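Local structure of thiosulfate sulfurtransferase (Pseudomonas aeruginosa, 1YT8) at residues A[146-151]-A[185-190]; A[431-436]-A[452-457]; A[24-29]-A[41-46]. The protein probably transfers sulfur from thiosulfate to cyanide, as a sulfurtransferase built from four rhodanese-like domains. One frame throughout, in Å; residues are numbered along the deposited sequence.

Contact 1: residues A[146-151]-A[185-190]; sequences EAVILD and PRTRVI
Two adjacent inner strands of a parallel rhodanese-fold sheet, 147-151 and 188-192, meet in this contact; the axes of 147-151 and 188-190 approach to 4.8 Å and are turned by 19°. V148 bonds through both N and O: its N donates to R188 O at 2.9 Å, and its O accepts from I190 N. The ladder continues to L150 N, which reaches I190 O at 2.7 Å, nearly along the C=O axis. At the other end R188 N meets E146 O in a longer bond (3.1 Å), straight at its hydrogen but bent at the carbonyl (139°); this acceptor also accepts a hydrogen bond from a water that donates to R186 O too. A weaker C-H contact adds I149 CA to I190 O. Strand 188-192 runs into C193-R198, which with Q312 line the sulfite pocket.

Side chains alternate between the faces. A147 CB sits against R188 CB at 3.6 Å, and on the same face I149 CG1 meets I190 CB. On the other face V148 CG2 and V189 CG2 lie side by side, pointing the same way, and L150 CD1 reaches V189 CG1 at 3.8 Å. Beyond the strands E146 is extended, with CG anti to the backbone N (chi1 179°), which lays its chain at about a right angle to T187; CD comes 3.0 Å from T187 OG1, a close contact without a hydrogen bond. R186 has its salt bridge with D184.

L132 and helix 134-142, through V137 and L140, cover the face of I149 and I190, and helix 174-181 covers that of V189 and L150.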
ATOM      1  N   GLU A 146     -30.295   6.183  17.078  1.00 21.56           N
ATOM      2  CA  GLU A 146     -30.150   4.853  16.510  1.00 22.04           C
ATOM      3  C   GLU A 146     -29.260   5.018  15.286  1.00 19.75           C
ATOM      4  O   GLU A 146     -29.722   5.395  14.203  1.00 16.46           O
ATOM      5  CB  GLU A 146     -31.506   4.286  16.088  1.00 25.63           C
ATOM      6  CG  GLU A 146     -31.411   2.902  15.453  1.00 27.42           C
ATOM      7  CD  GLU A 146     -32.773   2.324  15.129  1.00 34.01           C
ATOM      8  OE1 GLU A 146     -33.537   2.992  14.401  1.00 36.03           O
ATOM      9  OE2 GLU A 146     -33.082   1.202  15.595  1.00 37.23           O
ATOM     10  N   ALA A 147     -27.975   4.751  15.476  1.00 17.17           N
ATOM     11  CA  ALA A 147     -27.009   4.888  14.405  1.00 15.22           C
ATOM     12  C   ALA A 147     -25.781   4.066  14.732  1.00 13.70           C
ATOM     13  O   ALA A 147     -25.451   3.873  15.898  1.00 17.06           O
ATOM     14  CB  ALA A 147     -26.613   6.354  14.245  1.00 14.84           C
ATOM     15  N   VAL A 148     -25.113   3.574  13.699  1.00 13.92           N
ATOM     16  CA  VAL A 148     -23.889   2.814  13.900  1.00 13.65           C
ATOM     17  C   VAL A 148     -22.797   3.532  13.128  1.00 13.78           C
ATOM     18  O   VAL A 148     -23.045   4.091  12.058  1.00 15.67           O
ATOM     19  CB  VAL A 148     -24.017   1.348  13.409  1.00 12.91           C
ATOM     20  CG1 VAL A 148     -25.025   0.603  14.281  1.00 15.12           C
ATOM     21  CG2 VAL A 148     -24.432   1.303  11.948  1.00 15.65           C
ATOM     22  N   ILE A 149     -21.598   3.557  13.698  1.00 12.82           N
ATOM     23  CA  ILE A 149     -20.460   4.205  13.063  1.00 12.18           C
ATOM     24  C   ILE A 149     -19.520   3.083  12.653  1.00 12.51           C
ATOM     25  O   ILE A 149     -19.000   2.357  13.501  1.00 12.39           O
ATOM     26  CB  ILE A 149     -19.753   5.173  14.038  1.00 12.91           C
ATOM     27  CG1 ILE A 149     -20.760   6.218  14.537  1.00 12.99           C
ATOM     28  CG2 ILE A 149     -18.581   5.868  13.339  1.00 14.99           C
ATOM     29  CD1 ILE A 149     -20.188   7.251  15.502  1.00 12.86           C
ATOM     30  N   LEU A 150     -19.324   2.938  11.347  1.00 11.88           N
ATOM     31  CA  LEU A 150     -18.473   1.883  10.809  1.00 12.88           C
ATOM     32  C   LEU A 150     -17.154   2.458  10.305  1.00 12.61           C
ATOM     33  O   LEU A 150     -17.140   3.364   9.470  1.00 13.21           O
ATOM     34  CB  LEU A 150     -19.205   1.163   9.677  1.00 11.77           C
ATOM     35  CG  LEU A 150     -20.660   0.792  10.003  1.00 15.51           C
ATOM     36  CD1 LEU A 150     -21.266   0.047   8.826  1.00 13.50           C
ATOM     37  CD2 LEU A 150     -20.725  -0.063  11.262  1.00 12.95           C
ATOM     38  N   ASP A 151     -16.054   1.917  10.822  1.00 12.25           N
ATOM     39  CA  ASP A 151     -14.708   2.356  10.468  1.00 11.09           C
ATOM     40  C   ASP A 151     -14.186   1.508   9.307  1.00  9.92           C
ATOM     41  O   ASP A 151     -13.964   0.302   9.462  1.00 13.05           O
ATOM     42  CB  ASP A 151     -13.803   2.207  11.689  1.00 12.03           C
ATOM     43  CG  ASP A 151     -12.530   3.002  11.571  1.00 10.72           C
ATOM     44  OD1 ASP A 151     -11.851   2.881  10.530  1.00 13.76           O
ATOM     45  OD2 ASP A 151     -12.206   3.743  12.526  1.00 13.87           O
ATOM     46  N   PRO A 185     -34.114  -0.526   8.931  1.00 18.05           N
ATOM     47  CA  PRO A 185     -33.920   0.490   7.890  1.00 18.11           C
ATOM     48  C   PRO A 185     -33.869   1.922   8.421  1.00 18.37           C
ATOM     49  O   PRO A 185     -33.367   2.823   7.746  1.00 19.86           O
ATOM     50  CB  PRO A 185     -35.102   0.251   6.950  1.00 18.26           C
ATOM     51  CG  PRO A 185     -36.159  -0.272   7.869  1.00 19.77           C
ATOM     52  CD  PRO A 185     -35.386  -1.242   8.737  1.00 16.19           C
ATOM     53  N   ARG A 186     -34.382   2.136   9.630  1.00 17.53           N
ATOM     54  CA  ARG A 186     -34.371   3.471  10.228  1.00 18.98           C
ATOM     55  C   ARG A 186     -32.996   3.818  10.807  1.00 19.01           C
ATOM     56  O   ARG A 186     -32.666   4.992  10.975  1.00 18.95           O
ATOM     57  CB  ARG A 186     -35.421   3.565  11.340  1.00 23.36           C
ATOM     58  CG  ARG A 186     -36.856   3.395  10.873  1.00 27.25           C
ATOM     59  CD  ARG A 186     -37.797   3.265  12.063  1.00 30.63           C
ATOM     60  NE  ARG A 186     -37.441   2.124  12.906  1.00 34.82           N
ATOM     61  CZ  ARG A 186     -38.095   1.771  14.009  1.00 36.19           C
ATOM     62  NH1 ARG A 186     -39.149   2.470  14.412  1.00 37.82           N
ATOM     63  NH2 ARG A 186     -37.696   0.720  14.710  1.00 37.30           N
ATOM     64  N   THR A 187     -32.201   2.795  11.108  1.00 17.51           N
ATOM     65  CA  THR A 187     -30.867   2.990  11.681  1.00 16.48           C
ATOM     66  C   THR A 187     -29.916   3.718  10.735  1.00 15.99           C
ATOM     67  O   THR A 187     -29.694   3.283   9.600  1.00 14.79           O
ATOM     68  CB  THR A 187     -30.215   1.637  12.063  1.00 16.61           C
ATOM     69  OG1 THR A 187     -31.032   0.966  13.026  1.00 15.19           O
ATOM     70  CG2 THR A 187     -28.826   1.850  12.661  1.00 16.10           C
ATOM     71  N   ARG A 188     -29.353   4.827  11.206  1.00 14.81           N
ATOM     72  CA  ARG A 188     -28.406   5.587  10.397  1.00 15.67           C
ATOM     73  C   ARG A 188     -27.092   4.826  10.326  1.00 14.56           C
ATOM     74  O   ARG A 188     -26.675   4.199  11.301  1.00 12.82           O
ATOM     75  CB  ARG A 188     -28.122   6.956  11.017  1.00 19.91           C
ATOM     76  CG  ARG A 188     -29.333   7.834  11.221  1.00 25.34           C
ATOM     77  CD  ARG A 188     -28.910   9.265  11.509  1.00 28.77           C
ATOM     78  NE  ARG A 188     -28.097   9.776  10.416  1.00 33.89           N
ATOM     79  CZ  ARG A 188     -28.146  11.020   9.956  1.00 32.19           C
ATOM     80  NH1 ARG A 188     -28.974  11.905  10.490  1.00 32.70           N
ATOM     81  NH2 ARG A 188     -27.368  11.370   8.945  1.00 31.06           N
ATOM     82  N   VAL A 189     -26.443   4.886   9.170  1.00 14.32           N
ATOM     83  CA  VAL A 189     -25.153   4.242   8.991  1.00 13.07           C
ATOM     84  C   VAL A 189     -24.175   5.356   8.656  1.00 14.37           C
ATOM     85  O   VAL A 189     -24.362   6.099   7.686  1.00 14.84           O
ATOM     86  CB  VAL A 189     -25.183   3.189   7.860  1.00 12.69           C
ATOM     87  CG1 VAL A 189     -23.769   2.671   7.579  1.00 13.50           C
ATOM     88  CG2 VAL A 189     -26.074   2.024   8.270  1.00 13.56           C
ATOM     89  N   ILE A 190     -23.153   5.485   9.492  1.00 13.18           N
ATOM     90  CA  ILE A 190     -22.127   6.506   9.333  1.00 13.32           C
ATOM     91  C   ILE A 190     -20.795   5.797   9.110  1.00 12.71           C
ATOM     92  O   ILE A 190     -20.425   4.917   9.886  1.00 15.06           O
ATOM     93  CB  ILE A 190     -22.036   7.374  10.605  1.00 11.49           C
ATOM     94  CG1 ILE A 190     -23.382   8.062  10.855  1.00 12.91           C
ATOM     95  CG2 ILE A 190     -20.922   8.404  10.461  1.00 13.91           C
ATOM     96  CD1 ILE A 190     -23.487   8.746  12.208  1.00 13.68           C
TER
HETATM   97  O   HOH W   1     -31.976   6.953  12.967  1.00 26.76           O

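Contact 2: residues A[431-436]-A[452-457]; sequences ERYVLT and ALSGKP
P457 O receives two donors from strand 432-436: Y433 N at 2.9 Å in a nearly straight hydrogen bond (168° at the hydrogen), and the weaker C-H of R432, whose CA lies 3.4 Å away. The same oxygen sits at the edge of the Y433 ring, near its plane. K456 CB also meets that edge, in plane and 3.8 Å from Y433 CE2, whereas S454 CB reaches CE2 at 3.5 Å from an oblique direction. Y433 CG stands anti to its carbonyl carbon (chi1 -68°), a setting that carries the ring out to the end of the helix.

S454 OG is gripped twice, accepting from K456 N at 3.1 Å in an ST turn and bonding to V450 O one turn back. G455, with positive phi, is the first residue to leave the helix. This turn belongs to the right-handed beta-alpha-beta crossover from strand 432-436 through helix 441-454 to strand 458-461, and P457 leads straight into the returning strand, whose F459 also bonds to the backbone of Y433. The ring of P457 rests on the residue before strand 432-436, CD 3.2 Å from E431 O. R432 directs its guanidinium to T393 and, by a cation-pi contact, to W387.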
ATOM      1  N   GLU A 431      37.115  -3.974  10.841  1.00 20.51           N
ATOM      2  CA  GLU A 431      37.914  -5.122  10.444  1.00 21.58           C
ATOM      3  C   GLU A 431      37.002  -6.106   9.721  1.00 20.11           C
ATOM      4  O   GLU A 431      37.454  -6.915   8.910  1.00 19.82           O
ATOM      5  CB  GLU A 431      38.555  -5.774  11.673  1.00 23.45           C
ATOM      6  CG  GLU A 431      39.446  -4.807  12.451  1.00 30.01           C
ATOM      7  CD  GLU A 431      40.375  -5.496  13.435  1.00 34.73           C
ATOM      8  OE1 GLU A 431      39.886  -6.202  14.340  1.00 37.56           O
ATOM      9  OE2 GLU A 431      41.607  -5.323  13.300  1.00 39.06           O
ATOM     10  N   ARG A 432      35.704  -6.005  10.001  1.00 18.95           N
ATOM     11  CA  ARG A 432      34.719  -6.885   9.391  1.00 17.10           C
ATOM     12  C   ARG A 432      33.309  -6.341   9.605  1.00 16.49           C
ATOM     13  O   ARG A 432      33.026  -5.699  10.619  1.00 16.38           O
ATOM     14  CB  ARG A 432      34.831  -8.284   9.999  1.00 18.38           C
ATOM     15  CG  ARG A 432      34.775  -8.283  11.520  1.00 21.34           C
ATOM     16  CD  ARG A 432      35.335  -9.567  12.115  1.00 21.28           C
ATOM     17  NE  ARG A 432      35.313  -9.538  13.576  1.00 23.74           N
ATOM     18  CZ  ARG A 432      35.850 -10.473  14.355  1.00 26.11           C
ATOM     19  NH1 ARG A 432      36.459 -11.521  13.815  1.00 26.37           N
ATOM     20  NH2 ARG A 432      35.778 -10.364  15.676  1.00 25.72           N
ATOM     21  N   TYR A 433      32.431  -6.606   8.644  1.00 15.13           N
ATOM     22  CA  TYR A 433      31.047  -6.151   8.715  1.00 14.84           C
ATOM     23  C   TYR A 433      30.096  -7.333   8.798  1.00 15.56           C
ATOM     24  O   TYR A 433      30.328  -8.374   8.186  1.00 16.30           O
ATOM     25  CB  TYR A 433      30.681  -5.347   7.467  1.00 16.15           C
ATOM     26  CG  TYR A 433      31.377  -4.017   7.330  1.00 17.09           C
ATOM     27  CD1 TYR A 433      30.803  -2.850   7.837  1.00 18.30           C
ATOM     28  CD2 TYR A 433      32.599  -3.919   6.672  1.00 17.19           C
ATOM     29  CE1 TYR A 433      31.433  -1.617   7.683  1.00 17.32           C
ATOM     30  CE2 TYR A 433      33.238  -2.696   6.517  1.00 18.57           C
ATOM     31  CZ  TYR A 433      32.651  -1.549   7.022  1.00 19.25           C
ATOM     32  OH  TYR A 433      33.293  -0.346   6.866  1.00 18.86           O
ATOM     33  N   VAL A 434      29.022  -7.158   9.559  1.00 12.85           N
ATOM     34  CA  VAL A 434      27.996  -8.176   9.693  1.00 14.50           C
ATOM     35  C   VAL A 434      26.689  -7.451   9.386  1.00 13.55           C
ATOM     36  O   VAL A 434      26.358  -6.457  10.035  1.00 13.32           O
ATOM     37  CB  VAL A 434      27.943  -8.761  11.116  1.00 14.70           C
ATOM     38  CG1 VAL A 434      26.791  -9.759  11.214  1.00 14.11           C
ATOM     39  CG2 VAL A 434      29.264  -9.457  11.443  1.00 14.45           C
ATOM     40  N   LEU A 435      25.962  -7.933   8.385  1.00 13.63           N
ATOM     41  CA  LEU A 435      24.711  -7.293   7.988  1.00 14.02           C
ATOM     42  C   LEU A 435      23.490  -8.031   8.527  1.00 13.59           C
ATOM     43  O   LEU A 435      23.470  -9.260   8.586  1.00 13.74           O
ATOM     44  CB  LEU A 435      24.630  -7.214   6.460  1.00 13.43           C
ATOM     45  CG  LEU A 435      25.925  -6.841   5.721  1.00 15.85           C
ATOM     46  CD1 LEU A 435      25.610  -6.688   4.240  1.00 16.81           C
ATOM     47  CD2 LEU A 435      26.525  -5.554   6.274  1.00 14.77           C
ATOM     48  N   THR A 436      22.469  -7.276   8.916  1.00 13.66           N
ATOM     49  CA  THR A 436      21.255  -7.879   9.440  1.00 15.33           C
ATOM     50  C   THR A 436      20.019  -7.069   9.063  1.00 15.45           C
ATOM     51  O   THR A 436      20.110  -5.979   8.504  1.00 14.23           O
ATOM     52  CB  THR A 436      21.309  -7.997  10.988  1.00 16.26           C
ATOM     53  OG1 THR A 436      20.215  -8.799  11.454  1.00 16.81           O
ATOM     54  CG2 THR A 436      21.213  -6.618  11.634  1.00 18.33           C
ATOM     55  N   ALA A 452      32.095  -4.264  -1.969  1.00 16.09           N
ATOM     56  CA  ALA A 452      32.679  -3.390  -2.984  1.00 17.49           C
ATOM     57  C   ALA A 452      33.122  -2.042  -2.424  1.00 17.60           C
ATOM     58  O   ALA A 452      34.231  -1.576  -2.699  1.00 16.97           O
ATOM     59  CB  ALA A 452      31.687  -3.179  -4.127  1.00 18.96           C
ATOM     60  N   LEU A 453      32.258  -1.420  -1.628  1.00 17.82           N
ATOM     61  CA  LEU A 453      32.566  -0.118  -1.048  1.00 18.52           C
ATOM     62  C   LEU A 453      33.641  -0.150   0.039  1.00 19.50           C
ATOM     63  O   LEU A 453      34.441   0.783   0.150  1.00 20.87           O
ATOM     64  CB  LEU A 453      31.288   0.513  -0.475  1.00 17.85           C
ATOM     65  CG  LEU A 453      30.186   0.856  -1.480  1.00 20.20           C
ATOM     66  CD1 LEU A 453      28.878   1.130  -0.738  1.00 18.96           C
ATOM     67  CD2 LEU A 453      30.611   2.066  -2.313  1.00 18.97           C
ATOM     68  N   SER A 454      33.673  -1.216   0.832  1.00 18.95           N
ATOM     69  CA  SER A 454      34.639  -1.300   1.927  1.00 18.94           C
ATOM     70  C   SER A 454      35.915  -2.083   1.657  1.00 20.50           C
ATOM     71  O   SER A 454      36.962  -1.772   2.228  1.00 19.06           O
ATOM     72  CB  SER A 454      33.974  -1.895   3.170  1.00 17.65           C
ATOM     73  OG  SER A 454      33.737  -3.282   3.002  1.00 19.05           O
ATOM     74  N   GLY A 455      35.828  -3.102   0.809  1.00 19.43           N
ATOM     75  CA  GLY A 455      36.997  -3.915   0.531  1.00 20.25           C
ATOM     76  C   GLY A 455      37.359  -4.709   1.775  1.00 20.00           C
ATOM     77  O   GLY A 455      38.494  -5.163   1.930  1.00 19.83           O
ATOM     78  N   LYS A 456      36.382  -4.878   2.663  1.00 18.05           N
ATOM     79  CA  LYS A 456      36.572  -5.610   3.914  1.00 17.11           C
ATOM     80  C   LYS A 456      35.729  -6.884   3.947  1.00 16.43           C
ATOM     81  O   LYS A 456      34.831  -7.069   3.124  1.00 15.78           O
ATOM     82  CB  LYS A 456      36.177  -4.723   5.104  1.00 16.40           C
ATOM     83  CG  LYS A 456      37.026  -3.472   5.296  1.00 18.41           C
ATOM     84  CD  LYS A 456      38.446  -3.834   5.733  1.00 22.43           C
ATOM     85  CE  LYS A 456      39.245  -2.599   6.111  1.00 23.36           C
ATOM     86  NZ  LYS A 456      39.341  -1.640   4.977  1.00 31.80           N
ATOM     87  N   PRO A 457      36.012  -7.785   4.905  1.00 16.44           N
ATOM     88  CA  PRO A 457      35.253  -9.034   5.025  1.00 16.17           C
ATOM     89  C   PRO A 457      33.813  -8.686   5.409  1.00 16.34           C
ATOM     90  O   PRO A 457      33.589  -7.896   6.329  1.00 15.07           O
ATOM     91  CB  PRO A 457      35.977  -9.775   6.151  1.00 15.73           C
ATOM     92  CG  PRO A 457      37.380  -9.257   6.066  1.00 14.62           C
ATOM     93  CD  PRO A 457      37.161  -7.783   5.830  1.00 15.99           C
TER

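Contact 3: residues A[24-29]-A[41-46]; sequences LALLDV and LFAANL
The F42 ring, whose residue is joined to L26 by a bridging water, carries L41 CG over one face, 3.8 Å above the plane and offset toward the rim; R321 and T523 also touch this side chain. The bridging water accepts from L26 N at 2.9 Å and donates to F42 O, just ahead of the first direct bond between the segments. The flat carboxylate of D28 has its strongest partner in R30, by a salt bridge, and a weak hydrogen bond to Y69 OH.

From the water onward the backbones run parallel. L26 O takes A44 N at 2.8 Å and, more weakly, the C-H of A43. A44 O then accepts D28 N at 2.9 Å, the donor tilted 20° from the carbonyl plane, with L27 CA as a second, C-H partner of the same oxygen. L46 N closes the ladder on D28 O at 3.0 Å. The two strands, 25-28 and 44-45, are connected by helix 32-35 in a beta-alpha-beta unit, and 44-45 is the outermost strand on its side of the first rhodanese-like sheet.

L26 holds CG anti to its own N (chi1 177°), and this brings CD2 alongside A43 CB at 3.8 Å. L27 and A44 occupy one face, where L27 CD2 lies 4.0 Å from A44 CB and CD1 more loosely approaches L46 CD2. L46 packs on L51, E54 and R58 of helix 51-58, close to a bound glycerol, while F35 of helix 32-35 covers D28 and N45 on the other face.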
ATOM      1  N   LEU A  24       2.608   0.445 -18.577  1.00 13.61           N
ATOM      2  CA  LEU A  24       3.859   1.109 -18.240  1.00 14.66           C
ATOM      3  C   LEU A  24       4.043   1.108 -16.732  1.00 14.76           C
ATOM      4  O   LEU A  24       3.076   1.028 -15.969  1.00 13.98           O
ATOM      5  CB  LEU A  24       3.862   2.555 -18.758  1.00 15.29           C
ATOM      6  CG  LEU A  24       2.880   3.559 -18.143  1.00 13.72           C
ATOM      7  CD1 LEU A  24       3.445   4.133 -16.846  1.00 16.14           C
ATOM      8  CD2 LEU A  24       2.632   4.684 -19.130  1.00 17.65           C
ATOM      9  N   ALA A  25       5.298   1.177 -16.309  1.00 14.96           N
ATOM     10  CA  ALA A  25       5.624   1.232 -14.896  1.00 15.11           C
ATOM     11  C   ALA A  25       6.567   2.415 -14.718  1.00 16.24           C
ATOM     12  O   ALA A  25       7.701   2.385 -15.193  1.00 16.66           O
ATOM     13  CB  ALA A  25       6.298  -0.067 -14.449  1.00 16.17           C
ATOM     14  N   LEU A  26       6.072   3.466 -14.071  1.00 13.85           N
ATOM     15  CA  LEU A  26       6.858   4.672 -13.804  1.00 14.08           C
ATOM     16  C   LEU A  26       7.261   4.553 -12.341  1.00 14.64           C
ATOM     17  O   LEU A  26       6.442   4.769 -11.446  1.00 13.64           O
ATOM     18  CB  LEU A  26       6.000   5.920 -14.017  1.00 11.37           C
ATOM     19  CG  LEU A  26       6.637   7.279 -13.724  1.00 12.41           C
ATOM     20  CD1 LEU A  26       7.871   7.468 -14.594  1.00 11.86           C
ATOM     21  CD2 LEU A  26       5.624   8.380 -13.988  1.00 12.18           C
ATOM     22  N   LEU A  27       8.522   4.213 -12.101  1.00 13.50           N
ATOM     23  CA  LEU A  27       8.997   3.998 -10.740  1.00 13.00           C
ATOM     24  C   LEU A  27       9.910   5.065 -10.152  1.00 12.32           C
ATOM     25  O   LEU A  27      10.958   5.383 -10.715  1.00 14.07           O
ATOM     26  CB  LEU A  27       9.713   2.647 -10.667  1.00 13.73           C
ATOM     27  CG  LEU A  27       8.968   1.417 -11.193  1.00 14.07           C
ATOM     28  CD1 LEU A  27       9.881   0.194 -11.123  1.00 14.36           C
ATOM     29  CD2 LEU A  27       7.704   1.194 -10.374  1.00 15.92           C
ATOM     30  N   ASP A  28       9.502   5.604  -9.007  1.00 13.23           N
ATOM     31  CA  ASP A  28      10.288   6.597  -8.285  1.00 12.25           C
ATOM     32  C   ASP A  28      11.136   5.723  -7.360  1.00 13.20           C
ATOM     33  O   ASP A  28      10.602   5.072  -6.460  1.00 13.23           O
ATOM     34  CB  ASP A  28       9.370   7.495  -7.453  1.00 12.41           C
ATOM     35  CG  ASP A  28      10.105   8.671  -6.822  1.00 14.07           C
ATOM     36  OD1 ASP A  28      11.271   8.504  -6.399  1.00 14.29           O
ATOM     37  OD2 ASP A  28       9.508   9.765  -6.737  1.00 14.06           O
ATOM     38  N   VAL A  29      12.446   5.694  -7.578  1.00 13.38           N
ATOM     39  CA  VAL A  29      13.310   4.853  -6.756  1.00 11.22           C
ATOM     40  C   VAL A  29      13.898   5.501  -5.503  1.00 11.90           C
ATOM     41  O   VAL A  29      14.717   4.894  -4.816  1.00 13.07           O
ATOM     42  CB  VAL A  29      14.455   4.243  -7.602  1.00 11.61           C
ATOM     43  CG1 VAL A  29      13.869   3.322  -8.663  1.00 13.95           C
ATOM     44  CG2 VAL A  29      15.287   5.352  -8.248  1.00 13.66           C
ATOM     45  N   LEU A  41       1.447  11.785 -10.924  1.00 11.63           N
ATOM     46  CA  LEU A  41       0.244  11.089 -10.470  1.00 12.53           C
ATOM     47  C   LEU A  41       0.317   9.564 -10.447  1.00 10.95           C
ATOM     48  O   LEU A  41      -0.042   8.934  -9.446  1.00 11.07           O
ATOM     49  CB  LEU A  41      -0.952  11.521 -11.322  1.00 12.27           C
ATOM     50  CG  LEU A  41      -2.305  10.889 -10.989  1.00 11.17           C
ATOM     51  CD1 LEU A  41      -2.625  11.101  -9.509  1.00 10.54           C
ATOM     52  CD2 LEU A  41      -3.383  11.525 -11.866  1.00 12.25           C
ATOM     53  N   PHE A  42       0.781   8.967 -11.540  1.00 13.10           N
ATOM     54  CA  PHE A  42       0.847   7.515 -11.626  1.00 11.92           C
ATOM     55  C   PHE A  42       2.203   6.883 -11.364  1.00 14.29           C
ATOM     56  O   PHE A  42       2.425   5.704 -11.667  1.00 14.41           O
ATOM     57  CB  PHE A  42       0.271   7.062 -12.973  1.00 12.94           C
ATOM     58  CG  PHE A  42      -1.210   7.295 -13.083  1.00 13.26           C
ATOM     59  CD1 PHE A  42      -2.093   6.568 -12.286  1.00 13.65           C
ATOM     60  CD2 PHE A  42      -1.717   8.303 -13.899  1.00 12.30           C
ATOM     61  CE1 PHE A  42      -3.463   6.846 -12.292  1.00 14.18           C
ATOM     62  CE2 PHE A  42      -3.082   8.591 -13.914  1.00 13.02           C
ATOM     63  CZ  PHE A  42      -3.958   7.862 -13.107  1.00 13.08           C
ATOM     64  N   ALA A  43       3.103   7.662 -10.775  1.00 13.94           N
ATOM     65  CA  ALA A  43       4.416   7.145 -10.433  1.00 14.89           C
ATOM     66  C   ALA A  43       4.247   6.279  -9.186  1.00 14.52           C
ATOM     67  O   ALA A  43       3.624   6.695  -8.206  1.00 13.77           O
ATOM     68  CB  ALA A  43       5.384   8.295 -10.148  1.00 14.18           C
ATOM     69  N   ALA A  44       4.783   5.067  -9.241  1.00 12.07           N
ATOM     70  CA  ALA A  44       4.717   4.149  -8.116  1.00 13.59           C
ATOM     71  C   ALA A  44       6.053   4.241  -7.403  1.00 15.28           C
ATOM     72  O   ALA A  44       7.095   4.353  -8.047  1.00 17.43           O
ATOM     73  CB  ALA A  44       4.480   2.723  -8.611  1.00 14.55           C
ATOM     74  N   ASN A  45       6.034   4.199  -6.075  1.00 13.75           N
ATOM     75  CA  ASN A  45       7.276   4.288  -5.326  1.00 14.56           C
ATOM     76  C   ASN A  45       7.851   2.914  -5.006  1.00 13.12           C
ATOM     77  O   ASN A  45       7.230   2.118  -4.309  1.00 12.99           O
ATOM     78  CB  ASN A  45       7.058   5.080  -4.031  1.00 12.27           C
ATOM     79  CG  ASN A  45       8.339   5.272  -3.232  1.00 13.65           C
ATOM     80  OD1 ASN A  45       9.409   5.521  -3.791  1.00 13.87           O
ATOM     81  ND2 ASN A  45       8.228   5.185  -1.914  1.00 10.88           N
ATOM     82  N   LEU A  46       9.027   2.631  -5.550  1.00 12.82           N
ATOM     83  CA  LEU A  46       9.712   1.378  -5.269  1.00 12.89           C
ATOM     84  C   LEU A  46      11.162   1.756  -5.004  1.00 13.49           C
ATOM     85  O   LEU A  46      12.001   1.751  -5.905  1.00 14.82           O
ATOM     86  CB  LEU A  46       9.610   0.392  -6.439  1.00 13.83           C
ATOM     87  CG  LEU A  46      10.366  -0.930  -6.213  1.00 15.62           C
ATOM     88  CD1 LEU A  46      10.102  -1.454  -4.808  1.00 17.16           C
ATOM     89  CD2 LEU A  46       9.953  -1.958  -7.264  1.00 16.86           C
TER
HETATM   90  O   HOH W   2       3.400   3.380 -12.961  1.00 18.31           O

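Along the chain the three contacts follow one another without nesting or crossing, each inside a different rhodanese-like domain. Contact 3 comes first and closes a loop of 11 residues, fixing the edge strand of the first sheet to its neighbour. Contact 1 spans a longer loop of 33 residues, with helices and an edge strand of its own, and joins two inner strands of the second sheet. Contact 2 closes a loop of 15 residues in the last domain, where the end of a helix returns to the sheet. Contacts 1 and 2 lie on opposite sides of the chain's centre, their centres about 59 Å apart; contact 3 lies closer to that centre, and none touches another.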